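Local coordinates for nitrate transport protein (PDB 3HN0) that probably binds a small solute, perhaps nitrate, as the extracytoplasmic binding component of an ABC transporter, at residues R13-I18 and C80-T85; N130-I135 and E151-I156; G138-K143 and L158-S163; H219-E222 and I226-Q229. One frame throughout, in Å; residues are numbered along the deposited sequence. Where two conformers were deposited one is given.

Along the chain interaction 1 closes first, interactions 2 and 3 follow with their segments alternating, and interaction 4 comes last. Interactions 2 and 3, with centres about 11 Å apart, join the beginnings and then the ends of the same two helices, 132-141 and 153-160. Interaction 1, centred about 4 Å from the chain's spatial centre, lies about 14 Å from interaction 2 and 15 Å from interaction 4 between centres, and touches both: Pro15 meets Glu151, and Val17 packs on Ile226 and Phe227. Pro152 meets Phe227, so interactions 1, 2 and 4 form one continuous patch. It connects the large mixed sheet to the region holding the smaller antiparallel sheet, consistent with a two-lobed binding protein.

Interaction 1 of 4, residues R13-I18 and C80-T85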
loop_
_atom_site.group_PDB
_atom_site.type_symbol
_atom_site.label_atom_id
_atom_site.label_comp_id
_atom_site.label_asym_id
_atom_site.label_seq_id
_atom_site.Cartn_x
_atom_site.Cartn_y
_atom_site.Cartn_z
ATOM N N ARG A 13 -17.449 1.826 -17.938
ATOM C CA ARG A 13 -17.651 0.374 -17.738
ATOM C C ARG A 13 -16.415 -0.304 -17.161
ATOM O O ARG A 13 -15.298 -0.032 -17.616
ATOM C CB ARG A 13 -17.982 -0.271 -19.099
ATOM C CG ARG A 13 -18.363 -1.780 -18.981
ATOM C CD ARG A 13 -18.991 -2.336 -20.308
ATOM N NE ARG A 13 -20.228 -1.643 -20.704
ATOM C CZ ARG A 13 -21.440 -1.850 -20.160
ATOM N NH1 ARG A 13 -21.615 -2.729 -19.172
ATOM N NH2 ARG A 13 -22.493 -1.156 -20.597
ATOM N N GLY A 14 -16.603 -1.210 -16.209
ATOM C CA GLY A 14 -15.462 -1.850 -15.541
ATOM C C GLY A 14 -15.725 -2.045 -14.082
ATOM O O GLY A 14 -16.855 -1.809 -13.621
ATOM N N PRO A 15 -14.683 -2.372 -13.301
ATOM C CA PRO A 15 -14.806 -2.603 -11.858
ATOM C C PRO A 15 -15.165 -1.415 -10.905
ATOM O O PRO A 15 -15.676 -1.609 -9.790
ATOM C CB PRO A 15 -13.470 -3.230 -11.504
ATOM C CG PRO A 15 -12.522 -2.767 -12.517
ATOM C CD PRO A 15 -13.282 -2.533 -13.777
ATOM N N SER A 16 -14.972 -0.173 -11.363
ATOM C CA SER A 16 -15.390 0.957 -10.571
ATOM C C SER A 16 -16.904 0.964 -10.335
ATOM O O SER A 16 -17.327 1.487 -9.334
ATOM C CB SER A 16 -15.005 2.258 -11.254
ATOM O OG SER A 16 -15.785 2.370 -12.407
ATOM N N VAL A 17 -17.701 0.329 -11.223
ATOM C CA VAL A 17 -19.177 0.304 -11.035
ATOM C C VAL A 17 -19.492 -0.471 -9.758
ATOM O O VAL A 17 -20.489 -0.176 -9.068
ATOM C CB VAL A 17 -19.933 -0.259 -12.215
ATOM C CG1 VAL A 17 -19.648 -1.770 -12.426
ATOM C CG2 VAL A 17 -21.439 0.032 -12.088
ATOM N N ILE A 18 -18.591 -1.390 -9.365
ATOM C CA ILE A 18 -18.826 -2.114 -8.130
ATOM C C ILE A 18 -18.878 -1.190 -6.904
ATOM O O ILE A 18 -19.719 -1.351 -6.013
ATOM C CB ILE A 18 -17.763 -3.251 -7.913
ATOM C CG1 ILE A 18 -17.824 -4.240 -9.070
ATOM C CG2 ILE A 18 -18.007 -3.949 -6.527
ATOM C CD1 ILE A 18 -16.631 -5.287 -9.113
ATOM N N CYS A 80 -10.309 8.618 -5.329
ATOM C CA CYS A 80 -10.180 7.317 -6.012
ATOM C C CYS A 80 -10.881 6.239 -5.209
ATOM O O CYS A 80 -10.617 6.119 -4.016
ATOM C CB CYS A 80 -8.726 7.002 -6.233
ATOM S SG CYS A 80 -8.465 5.338 -6.964
ATOM N N PRO A 81 -11.771 5.426 -5.858
ATOM C CA PRO A 81 -12.568 4.454 -5.123
ATOM C C PRO A 81 -12.141 3.008 -5.252
ATOM O O PRO A 81 -12.787 2.136 -4.674
ATOM C CB PRO A 81 -13.928 4.593 -5.809
ATOM C CG PRO A 81 -13.607 4.867 -7.224
ATOM C CD PRO A 81 -12.347 5.706 -7.170
ATOM N N ILE A 82 -11.136 2.748 -6.057
ATOM C CA ILE A 82 -10.784 1.370 -6.351
ATOM C C ILE A 82 -9.273 1.332 -6.511
ATOM O O ILE A 82 -8.649 2.247 -7.052
ATOM C CB ILE A 82 -11.604 0.843 -7.587
ATOM C CG1 ILE A 82 -11.281 -0.637 -7.916
ATOM C CG2 ILE A 82 -11.316 1.697 -8.848
ATOM C CD1 ILE A 82 -12.143 -1.284 -9.067
ATOM N N TRP A 83 -8.668 0.267 -5.976
ATOM C CA TRP A 83 -7.217 0.209 -5.838
ATOM C C TRP A 83 -6.599 -1.088 -6.421
ATOM O O TRP A 83 -5.391 -1.254 -6.448
ATOM C CB TRP A 83 -6.836 0.393 -4.346
ATOM C CG TRP A 83 -7.335 1.737 -3.857
ATOM C CD1 TRP A 83 -8.575 2.014 -3.386
ATOM C CD2 TRP A 83 -6.640 2.996 -3.952
ATOM N NE1 TRP A 83 -8.712 3.356 -3.142
ATOM C CE2 TRP A 83 -7.521 3.988 -3.442
ATOM C CE3 TRP A 83 -5.348 3.374 -4.356
ATOM C CZ2 TRP A 83 -7.186 5.313 -3.376
ATOM C CZ3 TRP A 83 -4.994 4.714 -4.261
ATOM C CH2 TRP A 83 -5.931 5.684 -3.789
ATOM N N GLY A 84 -7.436 -2.001 -6.867
ATOM C CA GLY A 84 -6.993 -3.308 -7.383
ATOM C C GLY A 84 -7.453 -3.463 -8.820
ATOM O O GLY A 84 -8.573 -3.883 -9.093
ATOM N N THR A 85 -6.621 -3.067 -9.774
ATOM C CA THR A 85 -7.045 -3.134 -11.144
ATOM C C THR A 85 -6.260 -4.048 -12.055
ATOM O O THR A 85 -6.755 -4.401 -13.127
ATOM C CB THR A 85 -7.121 -1.715 -11.782
ATOM O OG1 THR A 85 -5.831 -1.188 -11.931
ATOM C CG2 THR A 85 -7.894 -0.778 -10.920
#
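Ile82 and Pro15 meet by apolar packing. The CD1 methyl of Ile82 abuts the Pro15 ring, 3.4 Å from Pro15 CB and 3.8 Å from Pro15 CG, and the two side chains cross at about a right angle. Ile82 reaches across because its CG1 branch stands opposite its own backbone N (chi1 -179°) and CD1 prolongs that line. The shorter distance is tight for two carbons, but Ile82 was deposited in two conformers, so the tightness is doubtful. Further along, Ile82 CD1 lies 3.8 Å from Ser16 N.

No hydrogen bond links the two segments. Within 13-18, Ile18 N donates to Pro15 O at 3.0 Å, and a weak bond runs from Val17 N to Gly14 O at 3.3 Å, turning the chain into helix 16-19. Gly14, at backbone angles where a CB would jam against the preceding carbonyl oxygen, makes the turn that leads into Pro15.

Around this core, Cys240 of helix 234-240 touches both Pro15 and Ile82, and Thr184 of strand 184-188 also packs on Ile82. Cys80 and Pro81 are tied by backbone bonds to strand 242-246. A short helix that follows strand 6-12 thus packs on the end of strand 76-82, a strand of the same mixed sheet, as in the α/β lobes of periplasmic binding proteins.

Interaction 2 of 4, residues N130-I135 and E151-I156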
loop_
_atom_site.group_PDB
_atom_site.type_symbol
_atom_site.label_atom_id
_atom_site.label_comp_id
_atom_site.label_asym_id
_atom_site.label_seq_id
_atom_site.Cartn_x
_atom_site.Cartn_y
_atom_site.Cartn_z
ATOM N N ASN A 130 -6.141 -5.649 -27.921
ATOM C CA ASN A 130 -6.164 -4.322 -27.278
ATOM C C ASN A 130 -7.099 -4.239 -26.086
ATOM O O ASN A 130 -7.003 -3.285 -25.296
ATOM C CB ASN A 130 -6.485 -3.200 -28.275
ATOM C CG ASN A 130 -6.171 -1.815 -27.711
ATOM O OD1 ASN A 130 -7.047 -0.971 -27.603
ATOM N ND2 ASN A 130 -4.939 -1.607 -27.308
ATOM N N THR A 131 -7.980 -5.230 -25.930
ATOM C CA THR A 131 -8.925 -5.260 -24.823
ATOM C C THR A 131 -8.753 -6.490 -23.923
ATOM O O THR A 131 -8.275 -7.584 -24.357
ATOM C CB THR A 131 -10.407 -5.222 -25.263
ATOM O OG1 THR A 131 -10.795 -6.479 -25.834
ATOM C CG2 THR A 131 -10.696 -4.085 -26.261
ATOM N N ALA A 132 -9.204 -6.308 -22.690
ATOM C CA ALA A 132 -9.173 -7.362 -21.690
ATOM C C ALA A 132 -10.050 -8.517 -22.128
ATOM O O ALA A 132 -9.671 -9.650 -21.933
ATOM C CB ALA A 132 -9.588 -6.824 -20.281
ATOM N N GLY A 133 -11.208 -8.236 -22.739
ATOM C CA GLY A 133 -12.110 -9.292 -23.219
ATOM C C GLY A 133 -11.445 -10.152 -24.279
ATOM O O GLY A 133 -11.611 -11.367 -24.300
ATOM N N GLU A 134 -10.658 -9.510 -25.147
ATOM C CA GLU A 134 -9.952 -10.209 -26.202
ATOM C C GLU A 134 -8.829 -11.086 -25.665
ATOM O O GLU A 134 -8.644 -12.211 -26.151
ATOM C CB GLU A 134 -9.374 -9.249 -27.216
ATOM C CG GLU A 134 -10.500 -8.709 -28.172
ATOM C CD GLU A 134 -10.066 -7.475 -28.960
ATOM O OE1 GLU A 134 -9.115 -6.792 -28.556
ATOM O OE2 GLU A 134 -10.711 -7.171 -29.987
ATOM N N ILE A 135 -8.100 -10.556 -24.696
ATOM C CA ILE A 135 -7.072 -11.311 -23.968
ATOM C C ILE A 135 -7.684 -12.535 -23.292
ATOM O O ILE A 135 -7.105 -13.617 -23.354
ATOM C CB ILE A 135 -6.319 -10.462 -22.941
ATOM C CG1 ILE A 135 -5.379 -9.491 -23.684
ATOM C CG2 ILE A 135 -5.470 -11.377 -21.976
ATOM C CD1 ILE A 135 -4.552 -8.632 -22.819
ATOM N N GLU A 151 -10.781 -7.121 -13.242
ATOM C CA GLU A 151 -12.086 -7.736 -13.104
ATOM C C GLU A 151 -13.088 -7.105 -14.037
ATOM O O GLU A 151 -12.981 -5.938 -14.279
ATOM C CB GLU A 151 -12.532 -7.591 -11.673
ATOM C CG GLU A 151 -11.622 -8.363 -10.696
ATOM C CD GLU A 151 -11.769 -9.854 -10.814
ATOM O OE1 GLU A 151 -12.566 -10.373 -11.651
ATOM O OE2 GLU A 151 -11.078 -10.533 -10.067
ATOM N N PRO A 152 -14.088 -7.869 -14.520
ATOM C CA PRO A 152 -14.465 -9.249 -14.234
ATOM C C PRO A 152 -13.700 -10.272 -15.082
ATOM O O PRO A 152 -13.794 -11.507 -14.844
ATOM C CB PRO A 152 -15.947 -9.261 -14.618
ATOM C CG PRO A 152 -16.032 -8.337 -15.695
ATOM C CD PRO A 152 -15.056 -7.245 -15.455
ATOM N N PHE A 153 -12.906 -9.778 -16.024
ATOM C CA PHE A 153 -12.245 -10.655 -17.012
ATOM C C PHE A 153 -11.308 -11.633 -16.295
ATOM O O PHE A 153 -11.163 -12.800 -16.679
ATOM C CB PHE A 153 -11.433 -9.791 -17.960
ATOM C CG PHE A 153 -12.248 -8.771 -18.642
ATOM C CD1 PHE A 153 -13.110 -9.158 -19.656
ATOM C CD2 PHE A 153 -12.184 -7.393 -18.247
ATOM C CE1 PHE A 153 -13.898 -8.209 -20.318
ATOM C CE2 PHE A 153 -12.977 -6.456 -18.894
ATOM C CZ PHE A 153 -13.853 -6.875 -19.926
ATOM N N LEU A 154 -10.625 -11.118 -15.290
ATOM C CA LEU A 154 -9.739 -11.927 -14.445
ATOM C C LEU A 154 -10.479 -13.145 -13.884
ATOM O O LEU A 154 -10.033 -14.280 -14.003
ATOM C CB LEU A 154 -9.198 -11.080 -13.306
ATOM C CG LEU A 154 -8.245 -11.720 -12.282
ATOM C CD1 LEU A 154 -7.082 -12.438 -12.950
ATOM C CD2 LEU A 154 -7.709 -10.621 -11.260
ATOM N N SER A 155 -11.617 -12.881 -13.250
ATOM C CA SER A 155 -12.434 -13.939 -12.643
ATOM C C SER A 155 -12.931 -14.936 -13.680
ATOM O O SER A 155 -12.923 -16.163 -13.457
ATOM C CB SER A 155 -13.636 -13.324 -11.908
ATOM O OG SER A 155 -13.201 -12.598 -10.772
ATOM N N ILE A 156 -13.360 -14.400 -14.810
ATOM C CA ILE A 156 -13.883 -15.260 -15.914
ATOM C C ILE A 156 -12.769 -16.186 -16.445
ATOM O O ILE A 156 -12.981 -17.390 -16.661
ATOM C CB ILE A 156 -14.446 -14.374 -17.039
ATOM C CG1 ILE A 156 -15.693 -13.641 -16.537
ATOM C CG2 ILE A 156 -14.716 -15.198 -18.340
ATOM C CD1 ILE A 156 -16.122 -12.507 -17.459
#
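Phe153 offers one ring face to the first turn of helix 132-141, and Ala132 and Gly133 lie over it. The methyl of Ala132 makes a CH-pi contact: its CB sits 3.7 Å from the centroid of the Phe153 ring, 27° off the normal, and is displaced toward the rim, where it comes 3.3 Å from Phe153 CD2. Gly133 covers another part of the same face, its CA 3.6 Å from Phe153 CE1. With CG set opposite the carbonyl carbon (chi1 -57°), Phe153 swings its ring out to the neighbouring helix.

No hydrogen bond crosses between the segments. Thr131 and Glu134 form a capping box: Glu134 N donates to Thr131 OG1 at 3.1 Å, while Thr131 N reaches Glu134 OE1 at 3.3 Å, on the anti side but tilted 29° out of the carboxylate plane. In 151-156, Ser155 N donates to Glu151 OE1 at 3.1 Å from above the carboxylate plane; the other oxygen, OE2, forms a salt bridge with Arg239.

These polar groups find their partners within their own segment or on helix 234-240, and what joins the two helix starts is weak dispersion and CH-pi attraction, which falls off quickly with distance and needs the methyl over the ring face.

Interaction 3 of 4, residues G138-K143 and L158-S163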
loop_
_atom_site.group_PDB
_atom_site.type_symbol
_atom_site.label_atom_id
_atom_site.label_comp_id
_atom_site.label_asym_id
_atom_site.label_seq_id
_atom_site.Cartn_x
_atom_site.Cartn_y
_atom_site.Cartn_z
ATOM N N GLY A 138 -8.354 -15.086 -25.837
ATOM C CA GLY A 138 -7.073 -15.627 -26.256
ATOM C C GLY A 138 -6.546 -16.656 -25.264
ATOM O O GLY A 138 -5.995 -17.667 -25.653
ATOM N N ILE A 139 -6.755 -16.418 -23.983
ATOM C CA ILE A 139 -6.324 -17.403 -22.975
ATOM C C ILE A 139 -7.132 -18.706 -23.168
ATOM O O ILE A 139 -6.570 -19.793 -23.300
ATOM C CB ILE A 139 -6.536 -16.875 -21.521
ATOM C CG1 ILE A 139 -5.604 -15.718 -21.226
ATOM C CG2 ILE A 139 -6.337 -18.055 -20.497
ATOM C CD1 ILE A 139 -5.840 -14.983 -19.898
ATOM N N LEU A 140 -8.449 -18.546 -23.259
ATOM C CA LEU A 140 -9.346 -19.678 -23.359
ATOM C C LEU A 140 -9.203 -20.475 -24.663
ATOM O O LEU A 140 -9.394 -21.676 -24.682
ATOM C CB LEU A 140 -10.803 -19.234 -23.122
ATOM C CG LEU A 140 -11.013 -18.582 -21.766
ATOM C CD1 LEU A 140 -12.497 -18.285 -21.549
ATOM C CD2 LEU A 140 -10.449 -19.504 -20.664
ATOM N N ALA A 141 -8.789 -19.801 -25.730
ATOM C CA ALA A 141 -8.584 -20.449 -27.007
ATOM C C ALA A 141 -7.220 -21.126 -27.100
ATOM O O ALA A 141 -6.984 -21.845 -28.009
ATOM C CB ALA A 141 -8.728 -19.440 -28.120
ATOM N N GLY A 142 -6.328 -20.841 -26.149
ATOM C CA GLY A 142 -4.992 -21.460 -26.141
ATOM C C GLY A 142 -3.843 -20.638 -26.700
ATOM O O GLY A 142 -2.723 -21.131 -26.763
ATOM N N LYS A 143 -4.113 -19.411 -27.109
ATOM C CA LYS A 143 -3.133 -18.517 -27.716
ATOM C C LYS A 143 -2.291 -17.828 -26.627
ATOM O O LYS A 143 -1.115 -17.574 -26.828
ATOM C CB LYS A 143 -3.868 -17.449 -28.544
ATOM C CG LYS A 143 -2.984 -16.445 -29.319
ATOM C CD LYS A 143 -2.234 -17.099 -30.455
ATOM C CE LYS A 143 -1.702 -16.072 -31.456
ATOM N NZ LYS A 143 -1.363 -16.685 -32.760
ATOM N N LEU A 158 -9.997 -17.096 -14.855
ATOM C CA LEU A 158 -9.672 -18.045 -13.769
ATOM C C LEU A 158 -10.704 -19.179 -13.650
ATOM O O LEU A 158 -10.330 -20.324 -13.381
ATOM C CB LEU A 158 -9.515 -17.307 -12.426
ATOM C CG LEU A 158 -8.252 -16.438 -12.312
ATOM C CD1 LEU A 158 -8.348 -15.568 -11.059
ATOM C CD2 LEU A 158 -6.983 -17.282 -12.302
ATOM N N ARG A 159 -11.978 -18.862 -13.848
ATOM C CA ARG A 159 -13.062 -19.838 -13.783
ATOM C C ARG A 159 -12.970 -20.793 -14.982
ATOM O O ARG A 159 -13.043 -22.010 -14.856
ATOM C CB ARG A 159 -14.390 -19.074 -13.829
ATOM C CG ARG A 159 -15.633 -19.851 -13.467
ATOM C CD ARG A 159 -16.730 -18.893 -12.971
ATOM N NE ARG A 159 -17.394 -18.212 -14.080
ATOM C CZ ARG A 159 -17.299 -16.914 -14.360
ATOM N NH1 ARG A 159 -16.567 -16.079 -13.591
ATOM N NH2 ARG A 159 -17.983 -16.460 -15.406
ATOM N N LYS A 160 -12.823 -20.205 -16.162
ATOM C CA LYS A 160 -12.943 -21.008 -17.384
ATOM C C LYS A 160 -11.678 -21.759 -17.775
ATOM O O LYS A 160 -11.736 -22.651 -18.590
ATOM C CB LYS A 160 -13.450 -20.124 -18.545
ATOM C CG LYS A 160 -14.913 -19.662 -18.359
ATOM C CD LYS A 160 -15.408 -18.799 -19.541
ATOM C CE LYS A 160 -15.496 -19.572 -20.858
ATOM N NZ LYS A 160 -15.873 -18.727 -22.066
ATOM N N ASP A 161 -10.555 -21.421 -17.161
ATOM C CA ASP A 161 -9.353 -22.191 -17.321
ATOM C C ASP A 161 -8.805 -22.423 -15.944
ATOM O O ASP A 161 -8.106 -21.565 -15.365
ATOM C CB ASP A 161 -8.314 -21.456 -18.173
ATOM C CG ASP A 161 -7.112 -22.335 -18.491
ATOM O OD1 ASP A 161 -6.845 -23.310 -17.740
ATOM O OD2 ASP A 161 -6.440 -22.064 -19.504
ATOM N N SER A 162 -9.096 -23.603 -15.414
ATOM C CA SER A 162 -8.738 -23.880 -14.044
ATOM C C SER A 162 -7.268 -24.127 -13.791
ATOM O O SER A 162 -6.903 -24.272 -12.626
ATOM C CB SER A 162 -9.584 -25.037 -13.494
ATOM O OG SER A 162 -9.123 -26.242 -14.031
ATOM N N SER A 163 -6.469 -24.203 -14.869
ATOM C CA SER A 163 -5.005 -24.196 -14.833
ATOM C C SER A 163 -4.401 -22.798 -14.527
ATOM O O SER A 163 -3.332 -22.704 -13.952
ATOM C CB SER A 163 -4.417 -24.778 -16.135
ATOM O OG SER A 163 -4.206 -23.845 -17.200
HETATM O O HOH W 1 -7.550 -22.396 -22.053
#
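Asp161 OD1 is gripped twice by Ser163, while OD2 of the same carboxylate lies 4.1 Å from Ile139 CG2. Ser163 OG donates to Asp161 OD1 at 2.7 Å on the syn side, in the conformer given, and Ser163 N donates to it at 3.0 Å on the anti side; both are tilted out of the carboxylate plane toward the same face, and the N-H bond makes an Asx turn just after helix 153-160. With CG opposite its backbone N (chi1 -173°), Asp161 carries its carboxylate toward Ile139. Asp161 OD2 pairs with Lys91 in a salt bridge. A water lies 2.8 Å from Asp161 OD2 and 3.0 Å from Ile139 O, within donating reach of both, although it has more acceptors nearby than protons.

Apolar contact is made by Leu140. Its CD1 lies over the bent Lys160 chain, 3.3 Å from Lys160 CE, a tight fit, while its CD2 is 3.8 Å from Asp161 CB. The Leu140 and Lys160 side chains cross at about a right angle. An alanine in place of Asp161 would probably leave Lys91 without this carboxylate and free the turn at Ser163 to loosen.

Helix 132-141 ends in a Schellman motif at Gly142. The last turns of helices 132-141 and 153-160 thus lie side by side, and Ile139 also packs on Ala147 and Leu149 of strand 146-149, which runs between them in sequence.

Interaction 4 of 4, residues H219-E222 and I226-Q229; sequences HSLE and IFAQ
Glu222 runs from helix 214-223 across the returning loop at Phe227 and Gln229. From CB, CG lies opposite the carbonyl carbon (chi1 -75°), and the chain is extended from there. CG lies 3.9 Å from Phe227 O. Next, CD comes near the Gln229 backbone, 3.7 Å from Gln229 CA. At the tip, OE2 takes a hydrogen bond from Gly230 N, and a water donates to both OE2 and Ala228 O. The other oxygen, OE1, lies 3.9 Å from Gln229 CG and accepts from a second water, which in turn accepts from Gln229 NE2 in the conformer given; carboxylate and amide planes stand 90° apart. An alanine at Glu222 would probably leave Gly230 N without its acceptor and free the loop around Gln229 to shift.

This is the C-terminal end of helix 214-223, where the chain reverses into the loop that leads to helix 234-240: Ile226 N donates to Leu221 O, five residues earlier, at 3.0 Å and 164° at the hydrogen. A third water donates to Glu222 O at 2.8 Å and to Phe227 O at 2.7 Å, tying the last turn to the loop again. Phe227 N is buried here with no partner.

Leu221 supplies the apolar side. Its CD2 lies 4.0 Å from Ile226 CG1, and its CB sits at the edge of the Phe227 ring, 4.1 Å from Phe227 CD2. The Leu221 and Phe227 side chains lie side by side, pointing the same way, and Ile18 of helix 16-19 touches both.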
loop_
_atom_site.group_PDB
_atom_site.type_symbol
_atom_site.label_atom_id
_atom_site.label_comp_id
_atom_site.label_asym_id
_atom_site.label_seq_id
_atom_site.Cartn_x
_atom_site.Cartn_y
_atom_site.Cartn_z
ATOM N N HIS A 219 -25.340 -9.602 -6.539
ATOM C CA HIS A 219 -26.720 -9.862 -6.854
ATOM C C HIS A 219 -27.356 -8.635 -7.477
ATOM O O HIS A 219 -28.040 -8.731 -8.488
ATOM C CB HIS A 219 -27.470 -10.267 -5.568
ATOM C CG HIS A 219 -28.849 -10.782 -5.811
ATOM N ND1 HIS A 219 -29.084 -12.071 -6.237
ATOM C CD2 HIS A 219 -30.062 -10.201 -5.671
ATOM C CE1 HIS A 219 -30.382 -12.253 -6.373
ATOM N NE2 HIS A 219 -30.999 -11.135 -6.043
ATOM N N SER A 220 -27.146 -7.481 -6.858
ATOM C CA SER A 220 -27.734 -6.243 -7.388
ATOM C C SER A 220 -27.163 -5.859 -8.745
ATOM O O SER A 220 -27.891 -5.461 -9.643
ATOM C CB SER A 220 -27.596 -5.082 -6.400
ATOM O OG SER A 220 -28.261 -3.972 -6.933
ATOM N N LEU A 221 -25.849 -5.982 -8.921
ATOM C CA LEU A 221 -25.256 -5.706 -10.207
ATOM C C LEU A 221 -25.805 -6.613 -11.308
ATOM O O LEU A 221 -26.033 -6.172 -12.419
ATOM C CB LEU A 221 -23.739 -5.805 -10.136
ATOM C CG LEU A 221 -23.062 -4.678 -9.324
ATOM C CD1 LEU A 221 -21.731 -5.255 -8.864
ATOM C CD2 LEU A 221 -22.879 -3.344 -10.138
ATOM N N GLU A 222 -26.018 -7.875 -10.960
ATOM C CA GLU A 222 -26.570 -8.841 -11.915
ATOM C C GLU A 222 -28.008 -8.463 -12.276
ATOM O O GLU A 222 -28.341 -8.419 -13.457
ATOM C CB GLU A 222 -26.505 -10.232 -11.344
ATOM C CG GLU A 222 -25.099 -10.801 -11.361
ATOM C CD GLU A 222 -24.945 -12.082 -10.553
ATOM O OE1 GLU A 222 -25.889 -12.482 -9.823
ATOM O OE2 GLU A 222 -23.863 -12.704 -10.639
ATOM N N ILE A 226 -25.440 -5.274 -15.184
ATOM C CA ILE A 226 -24.162 -4.642 -15.315
ATOM C C ILE A 226 -23.137 -5.715 -15.629
ATOM O O ILE A 226 -22.245 -5.509 -16.434
ATOM C CB ILE A 226 -23.752 -3.884 -14.018
ATOM C CG1 ILE A 226 -24.846 -2.876 -13.565
ATOM C CG2 ILE A 226 -22.388 -3.196 -14.196
ATOM C CD1 ILE A 226 -25.202 -1.925 -14.624
ATOM N N PHE A 227 -23.239 -6.855 -14.949
ATOM C CA PHE A 227 -22.375 -7.996 -15.239
ATOM C C PHE A 227 -23.240 -9.229 -15.417
ATOM O O PHE A 227 -24.354 -9.328 -14.879
ATOM C CB PHE A 227 -21.397 -8.251 -14.090
ATOM C CG PHE A 227 -20.428 -7.111 -13.845
ATOM C CD1 PHE A 227 -19.417 -6.865 -14.729
ATOM C CD2 PHE A 227 -20.584 -6.286 -12.744
ATOM C CE1 PHE A 227 -18.534 -5.777 -14.511
ATOM C CE2 PHE A 227 -19.704 -5.222 -12.488
ATOM C CZ PHE A 227 -18.681 -4.980 -13.390
ATOM N N ALA A 228 -22.723 -10.174 -16.190
ATOM C CA ALA A 228 -23.402 -11.435 -16.400
ATOM C C ALA A 228 -23.469 -12.226 -15.110
ATOM O O ALA A 228 -22.599 -12.101 -14.218
ATOM C CB ALA A 228 -22.675 -12.274 -17.501
ATOM N N GLN A 229 -24.504 -13.060 -15.008
ATOM C CA GLN A 229 -24.726 -13.871 -13.821
ATOM C C GLN A 229 -23.499 -14.767 -13.583
ATOM O O GLN A 229 -23.063 -15.467 -14.489
ATOM C CB GLN A 229 -26.009 -14.733 -13.965
ATOM C CG GLN A 229 -27.052 -14.579 -12.843
ATOM C CD GLN A 229 -28.410 -15.242 -13.156
ATOM O OE1 GLN A 229 -28.599 -15.853 -14.212
ATOM N NE2 GLN A 229 -29.359 -15.126 -12.220
HETATM O O HOH W 2 -21.658 -11.286 -11.688
HETATM O O HOH W 3 -26.938 -9.889 -15.361
HETATM O O HOH W 4 -28.757 -12.831 -10.059
#